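Local coordinates for chitin binding protein (Enterococcus faecalis, PDB 4A02) that oxidatively cleaves glycosidic bonds in alpha- and beta-chitin with a copper cofactor, working in synergy with a chitinase to depolymerise the crystalline polymer, at residues 1-5 / 32-36; 24-28 / 52-58. All blocks are in the same frame, centred on the assembly; numbering follows the deposited sequence.

In the fold
The chain opens with the copper ligand His1 and enters the edge strand 2-6, passes helix 10-13 and a long loop, and returns at 32-36, just ahead of strand 36-38, to lie beside its own N terminus. This closes contact 1. Contact 2 starts within that same loop, at 24-28, and ends beyond strand 36-38 at 52-58, so the two closures cross. Contact 1 ties the edge of the three-strand sheet to the run leading into the larger mixed sheet, whereas contact 2 joins two loop regions to each other. Ile35 connects them: its side chain packs against Phe55 and Leu58 of contact 2.

Contact 1 of 2, residues 1-5 / 32-36; sequences HGYVA and PQSIE
The carbonyls of Gly2 and Pro32 meet across the contact through one water, water 1, which is held by three backbone groups. It donates to Gly2 O (2.9 Å) and to Pro32 O, and accepts from the N of Ile35, the residue at the centre of an inverse gamma turn. One molecule thus serves both carbonyl oxygens, Gly2 O and Pro32 O, which lie 4.1 Å apart. Beside it, Gly2 N gives a rather bent hydrogen bond to Gln33 O (3.2 Å, 141° at the hydrogen), directed at a lone pair in the carbonyl plane. Gln33 CA returns a CA-H...O contact to Gly2 O at 3.5 Å, so the two residues clasp each other from both directions. The same Gln33 O lies against His1 CB, at 3.3 Å.

Tyr3 carries the apolar part. With chi1 at 45° its CG stands between the backbone N and the carbonyl carbon, and the ring is laid alongside Pro32, both side chains pointing the same way; CD2 approaches Pro32 CG to 4.0 Å. The edge of the ring also receives Gln33, whose CA lies in the ring plane and whose CB is 3.8 Å from Tyr3 CD2. Phe12 meets the Tyr3 ring from outside the contact.

At the other end Glu36 extends fully from CB to its carboxylate, which is steeply inclined to the His1 imidazole, the planes 74° apart. Glu36 OE2 is hydrogen-bonded to Asn155 ND2, and Phe157 also meets the His1 ring. His1 and the nearby His86 bind the copper ion, consistent with the histidine brace known from lytic polysaccharide monooxygenases; here the N-terminal histidine leads directly into an edge strand of the immunoglobulin-like beta-sandwich.

Contact 2 of 2, residues 24-28 / 52-58; sequences NVGRA and VSGFEPL
Arg27 lies across Phe55 at about a right angle, its aliphatic root over the ring and its guanidinium reaching past the rim, while its NH1 and backbone N grip the type II beta turn formed by Val52 to Phe55. The CH-pi contact is well centred: Arg27 CB stands 3.7 Å from the ring centroid, 11° off the normal. Farther out, the guanidinium is inclined 41° to the ring, with Phe55 CE1 beneath one of its faces near the rim.

The turn presents two carbonyls in succession. Arg27 N binds Gly54 O in a nearly straight bond of 2.9 Å, although the donor is tilted from the carbonyl plane. The bend at chi3 (69°) turns the guanidinium edge to Ser53 O, which accepts a hydrogen bond from Arg27 NH1 (2.9 Å), lying in the guanidinium plane and nearly in line with the C=O; Glu31 holds NE from outside in a salt bridge. The backbones come close at two glycines: Gly26 CA makes a CA-H...O contact of 3.5 Å with Gly54 O, and Gly54 CA lies 3.6 Å from Arg27 CD.

Beyond Arg27, Ala28 lies by another part of the same ring, with its CB 3.8 Å from Phe55 CE2. Leu58 spans two neighbours with its two methyls: CD1 faces Ala28 CB, and CD2 meets Val25 CG1, the side chains of Val25 and Leu58 set obliquely. Asn24 crosses Pro57 almost perpendicularly at the outer end, where Pro57 CB meets two oxygens of Asn24 on one side, O at 3.3 Å and OD1 at 3.5 Å.

Contact 1 of 2, residues 1-5 / 32-36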
ATOM      1  N   HIS A   1      -3.292   5.459  12.637  1.00 13.97           N
ATOM      2  CA  HIS A   1      -2.465   4.347  12.140  1.00 12.19           C
ATOM      3  C   HIS A   1      -3.457   3.512  11.406  1.00  8.52           C
ATOM      4  O   HIS A   1      -4.678   3.611  11.621  1.00  9.40           O
ATOM      5  CB  HIS A   1      -1.711   3.663  13.201  1.00 21.73           C
ATOM      6  CG  HIS A   1      -0.871   4.910  13.836  1.00 15.63           C
ATOM      7  ND1 HIS A   1      -1.277   6.269  13.785  1.00 19.18           N
ATOM      8  CD2 HIS A   1       0.325   4.765  14.461  1.00 23.76           C
ATOM      9  CE1 HIS A   1      -0.232   6.823  14.427  1.00 22.93           C
ATOM     10  NE2 HIS A   1       0.764   6.002  14.858  1.00 31.73           N
ATOM     11  N   GLY A   2      -2.999   2.713  10.426  1.00  7.46           N
ATOM     12  CA  GLY A   2      -3.927   1.962   9.643  1.00  8.05           C
ATOM     13  C   GLY A   2      -3.273   1.275   8.483  1.00  6.45           C
ATOM     14  O   GLY A   2      -2.067   1.381   8.266  1.00  7.04           O
ATOM     15  N   TYR A   3      -4.104   0.549   7.731  1.00  6.56           N
ATOM     16  CA  TYR A   3      -3.624  -0.252   6.625  1.00  6.32           C
ATOM     17  C   TYR A   3      -4.733  -0.375   5.589  1.00  5.94           C
ATOM     18  O   TYR A   3      -5.910  -0.103   5.876  1.00  6.52           O
ATOM     19  CB  TYR A   3      -3.155  -1.661   7.093  1.00  6.36           C
ATOM     20  CG  TYR A   3      -4.101  -2.323   8.049  1.00  6.53           C
ATOM     21  CD1 TYR A   3      -5.275  -2.942   7.620  1.00  7.05           C
ATOM     22  CD2 TYR A   3      -3.845  -2.330   9.415  1.00  7.79           C
ATOM     23  CE1 TYR A   3      -6.135  -3.533   8.511  1.00  7.47           C
ATOM     24  CE2 TYR A   3      -4.694  -2.909  10.317  1.00  8.59           C
ATOM     25  CZ  TYR A   3      -5.864  -3.514   9.864  1.00  7.58           C
ATOM     26  OH  TYR A   3      -6.687  -4.083  10.799  1.00  9.81           O
ATOM     27  N   VAL A   4      -4.363  -0.812   4.378  1.00  5.98           N
ATOM     28  CA  VAL A   4      -5.323  -1.134   3.349  1.00  5.82           C
ATOM     29  C   VAL A   4      -5.766  -2.568   3.503  1.00  5.78           C
ATOM     30  O   VAL A   4      -4.964  -3.497   3.484  1.00  5.93           O
ATOM     31  CB  VAL A   4      -4.782  -0.835   1.942  1.00  6.01           C
ATOM     32  CG1 VAL A   4      -5.740  -1.366   0.894  1.00  6.33           C
ATOM     33  CG2 VAL A   4      -4.547   0.650   1.777  1.00  6.48           C
ATOM     34  N   ALA A   5      -7.090  -2.737   3.698  1.00  6.01           N
ATOM     35  CA  ALA A   5      -7.694  -4.021   3.925  1.00  6.15           C
ATOM     36  C   ALA A   5      -8.319  -4.623   2.663  1.00  5.89           C
ATOM     37  O   ALA A   5      -8.484  -5.836   2.624  1.00  7.53           O
ATOM     38  CB  ALA A   5      -8.745  -3.911   5.041  1.00  7.17           C
ATOM     39  N   PRO A  32       0.664  -4.379  11.398  1.00  6.13           N
ATOM     40  CA  PRO A  32       0.508  -3.959   9.999  1.00  6.45           C
ATOM     41  C   PRO A  32       0.115  -2.486   9.846  1.00  6.04           C
ATOM     42  O   PRO A  32       0.289  -1.924   8.757  1.00  6.81           O
ATOM     43  CB  PRO A  32      -0.601  -4.882   9.476  1.00  7.40           C
ATOM     44  CG  PRO A  32      -1.388  -5.215  10.719  1.00  7.63           C
ATOM     45  CD  PRO A  32      -0.356  -5.400  11.763  1.00  6.85           C
ATOM     46  N   GLN A  33      -0.402  -1.899  10.925  1.00  6.32           N
ATOM     47  CA  GLN A  33      -0.862  -0.524  10.948  1.00  6.96           C
ATOM     48  C   GLN A  33       0.245   0.501  11.147  1.00  6.97           C
ATOM     49  O   GLN A  33      -0.039   1.716  11.144  1.00  8.50           O
ATOM     50  CB  GLN A  33      -1.905  -0.328  12.056  1.00  8.06           C
ATOM     51  CG  GLN A  33      -1.367  -0.358  13.481  1.00  8.50           C
ATOM     52  CD  GLN A  33      -1.238  -1.697  14.103  1.00  9.86           C
ATOM     53  OE1 GLN A  33      -1.220  -2.750  13.427  1.00 10.00           O
ATOM     54  NE2 GLN A  33      -1.096  -1.737  15.425  1.00 14.16           N
ATOM     55  N   SER A  34       1.490   0.062  11.360  1.00  6.69           N
ATOM     56  CA  SER A  34       2.551   0.938  11.856  1.00  7.22           C
ATOM     57  C   SER A  34       3.622   1.290  10.848  1.00  6.91           C
ATOM     58  O   SER A  34       4.757   1.613  11.235  1.00  8.22           O
ATOM     59  CB  SER A  34       3.147   0.340  13.131  1.00  8.76           C
ATOM     60  OG  SER A  34       2.153   0.145  14.079  1.00 10.19           O
ATOM     61  N   ILE A  35       3.286   1.286   9.556  1.00  6.45           N
ATOM     62  CA  ILE A  35       4.261   1.567   8.521  1.00  6.36           C
ATOM     63  C   ILE A  35       4.233   3.086   8.242  1.00  6.67           C
ATOM     64  O   ILE A  35       3.677   3.592   7.277  1.00  7.78           O
ATOM     65  CB  ILE A  35       4.085   0.706   7.283  1.00  6.29           C
ATOM     66  CG1 ILE A  35       4.029  -0.761   7.689  1.00  6.77           C
ATOM     67  CG2 ILE A  35       5.194   0.979   6.296  1.00  7.41           C
ATOM     68  CD1 ILE A  35       3.811  -1.716   6.530  1.00  7.64           C
ATOM     69  N   GLU A  36       4.852   3.801   9.188  1.00  7.62           N
ATOM     70  CA  GLU A  36       4.781   5.247   9.344  1.00  8.39           C
ATOM     71  C   GLU A  36       6.150   5.873   9.006  1.00  8.27           C
ATOM     72  O   GLU A  36       7.148   5.498   9.648  1.00  9.65           O
ATOM     73  CB  GLU A  36       4.388   5.620  10.797  1.00  8.70           C
ATOM     74  CG  GLU A  36       4.190   7.078  10.996  1.00 10.14           C
ATOM     75  CD  GLU A  36       3.830   7.481  12.379  1.00 11.23           C
ATOM     76  OE1 GLU A  36       3.744   6.620  13.303  1.00 15.60           O
ATOM     77  OE2 GLU A  36       3.534   8.679  12.613  1.00 12.71           O
TER
HETATM   78  O   HOH W   1       0.767   0.767   8.138  1.00  7.29           O

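Contact 2 of 2, residues 24-28 / 52-58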
ATOM      1  N   ASN A  24       6.527 -14.142   6.403  1.00  5.81           N
ATOM      2  CA  ASN A  24       7.702 -13.310   6.694  1.00  5.51           C
ATOM      3  C   ASN A  24       7.548 -11.877   6.221  1.00  5.51           C
ATOM      4  O   ASN A  24       8.198 -11.404   5.280  1.00  5.96           O
ATOM      5  CB  ASN A  24       8.986 -13.926   6.195  1.00  5.85           C
ATOM      6  CG  ASN A  24      10.185 -13.156   6.701  1.00  6.30           C
ATOM      7  OD1 ASN A  24      10.076 -12.403   7.681  1.00  7.18           O
ATOM      8  ND2 ASN A  24      11.323 -13.336   6.048  1.00  7.03           N
ATOM      9  N   VAL A  25       6.720 -11.119   6.956  1.00  5.87           N
ATOM     10  CA  VAL A  25       6.525  -9.704   6.730  1.00  6.00           C
ATOM     11  C   VAL A  25       7.155  -8.877   7.887  1.00  5.86           C
ATOM     12  O   VAL A  25       6.847  -7.691   8.071  1.00  6.10           O
ATOM     13  CB  VAL A  25       5.056  -9.323   6.551  1.00  6.07           C
ATOM     14  CG1 VAL A  25       4.510  -9.916   5.261  1.00  6.84           C
ATOM     15  CG2 VAL A  25       4.212  -9.713   7.731  1.00  6.36           C
ATOM     16  N   GLY A  26       8.086  -9.475   8.635  1.00  6.01           N
ATOM     17  CA  GLY A  26       8.690  -8.781   9.742  1.00  6.23           C
ATOM     18  C   GLY A  26       7.650  -8.312  10.729  1.00  5.81           C
ATOM     19  O   GLY A  26       6.688  -9.001  11.040  1.00  6.14           O
ATOM     20  N   ARG A  27       7.863  -7.088  11.240  1.00  6.20           N
ATOM     21  CA  ARG A  27       6.971  -6.523  12.251  1.00  6.42           C
ATOM     22  C   ARG A  27       5.529  -6.444  11.797  1.00  6.14           C
ATOM     23  O   ARG A  27       4.651  -6.373  12.654  1.00  6.44           O
ATOM     24  CB  ARG A  27       7.411  -5.120  12.647  1.00  7.94           C
ATOM     25  CG  ARG A  27       8.646  -5.015  13.500  1.00  9.25           C
ATOM     26  CD  ARG A  27       9.094  -3.570  13.646  1.00 10.55           C
ATOM     27  NE  ARG A  27       8.136  -2.836  14.444  1.00 11.29           N
ATOM     28  CZ  ARG A  27       8.212  -1.541  14.686  1.00 10.47           C
ATOM     29  NH1 ARG A  27       9.192  -0.826  14.214  1.00 11.36           N
ATOM     30  NH2 ARG A  27       7.321  -0.941  15.415  1.00 13.41           N
ATOM     31  N   ALA A  28       5.268  -6.422  10.485  1.00  5.85           N
ATOM     32  CA  ALA A  28       3.884  -6.312  10.026  1.00  5.85           C
ATOM     33  C   ALA A  28       3.025  -7.481  10.403  1.00  5.81           C
ATOM     34  O   ALA A  28       1.803  -7.398  10.325  1.00  6.53           O
ATOM     35  CB  ALA A  28       3.849  -6.088   8.518  1.00  6.55           C
ATOM     36  N   VAL A  52      11.106   1.692   7.740  1.00  9.75           N
ATOM     37  CA  VAL A  52      10.879   1.540   9.168  1.00  9.73           C
ATOM     38  C   VAL A  52      11.635   0.292   9.652  1.00 10.30           C
ATOM     39  O   VAL A  52      11.510  -0.800   9.086  1.00 10.05           O
ATOM     40  CB  VAL A  52       9.382   1.472   9.514  1.00  9.90           C
ATOM     41  CG1 VAL A  52       9.181   1.339  11.024  1.00 10.73           C
ATOM     42  CG2 VAL A  52       8.683   2.693   8.977  1.00 10.76           C
ATOM     43  N   SER A  53      12.355   0.444  10.769  1.00 11.43           N
ATOM     44  CA  SER A  53      13.121  -0.656  11.299  1.00 11.56           C
ATOM     45  C   SER A  53      12.221  -1.816  11.652  1.00 10.25           C
ATOM     46  O   SER A  53      11.203  -1.653  12.312  1.00 11.70           O
ATOM     47  CB  SER A  53      13.833  -0.173  12.584  1.00 13.40           C
ATOM     48  OG  SER A  53      14.766   0.816  12.317  1.00 14.98           O
ATOM     49  N   GLY A  54      12.614  -3.024  11.224  1.00  9.70           N
ATOM     50  CA  GLY A  54      11.907  -4.215  11.514  1.00  8.82           C
ATOM     51  C   GLY A  54      10.864  -4.646  10.479  1.00  7.44           C
ATOM     52  O   GLY A  54      10.332  -5.761  10.594  1.00  7.75           O
ATOM     53  N   PHE A  55      10.591  -3.757   9.532  1.00  7.41           N
ATOM     54  CA  PHE A  55       9.665  -4.063   8.445  1.00  6.91           C
ATOM     55  C   PHE A  55      10.375  -4.440   7.147  1.00  6.92           C
ATOM     56  O   PHE A  55       9.722  -4.678   6.147  1.00  7.17           O
ATOM     57  CB  PHE A  55       8.717  -2.886   8.196  1.00  7.05           C
ATOM     58  CG  PHE A  55       7.694  -2.675   9.275  1.00  6.93           C
ATOM     59  CD1 PHE A  55       7.920  -1.852  10.349  1.00  9.01           C
ATOM     60  CD2 PHE A  55       6.438  -3.264   9.180  1.00  6.64           C
ATOM     61  CE1 PHE A  55       6.958  -1.614  11.306  1.00  9.73           C
ATOM     62  CE2 PHE A  55       5.457  -3.033  10.121  1.00  7.11           C
ATOM     63  CZ  PHE A  55       5.708  -2.200  11.199  1.00  7.95           C
ATOM     64  N   GLU A  56      11.720  -4.552   7.189  1.00  7.22           N
ATOM     65  CA  GLU A  56      12.478  -4.825   5.974  1.00  7.68           C
ATOM     66  C   GLU A  56      12.057  -6.092   5.244  1.00  6.52           C
ATOM     67  O   GLU A  56      12.206  -6.097   4.014  1.00  7.01           O
ATOM     68  CB  GLU A  56      13.983  -4.916   6.231  1.00  9.04           C
ATOM     69  CG  GLU A  56      14.637  -3.750   6.904  1.00  9.18           C
ATOM     70  CD  GLU A  56      14.532  -3.656   8.415  1.00  8.53           C
ATOM     71  OE1 GLU A  56      13.819  -4.456   9.065  1.00  9.36           O
ATOM     72  OE2 GLU A  56      15.173  -2.708   8.985  1.00 11.99           O
ATOM     73  N   PRO A  57      11.565  -7.167   5.860  1.00  6.48           N
ATOM     74  CA  PRO A  57      11.159  -8.338   5.038  1.00  6.13           C
ATOM     75  C   PRO A  57      10.115  -7.978   4.003  1.00  5.78           C
ATOM     76  O   PRO A  57      10.054  -8.628   2.944  1.00  6.27           O
ATOM     77  CB  PRO A  57      10.672  -9.354   6.060  1.00  6.56           C
ATOM     78  CG  PRO A  57      11.462  -8.993   7.312  1.00  6.91           C
ATOM     79  CD  PRO A  57      11.457  -7.484   7.299  1.00  6.73           C
ATOM     80  N   LEU A  58       9.280  -6.966   4.257  1.00  5.86           N
ATOM     81  CA  LEU A  58       8.311  -6.515   3.260  1.00  6.10           C
ATOM     82  C   LEU A  58       8.964  -6.050   1.972  1.00  6.21           C
ATOM     83  O   LEU A  58       8.308  -6.030   0.931  1.00  6.68           O
ATOM     84  CB  LEU A  58       7.466  -5.364   3.807  1.00  6.30           C
ATOM     85  CG  LEU A  58       6.370  -5.774   4.799  1.00  6.11           C
ATOM     86  CD1 LEU A  58       5.823  -4.513   5.463  1.00  7.36           C
ATOM     87  CD2 LEU A  58       5.240  -6.521   4.100  1.00  6.63           C
TER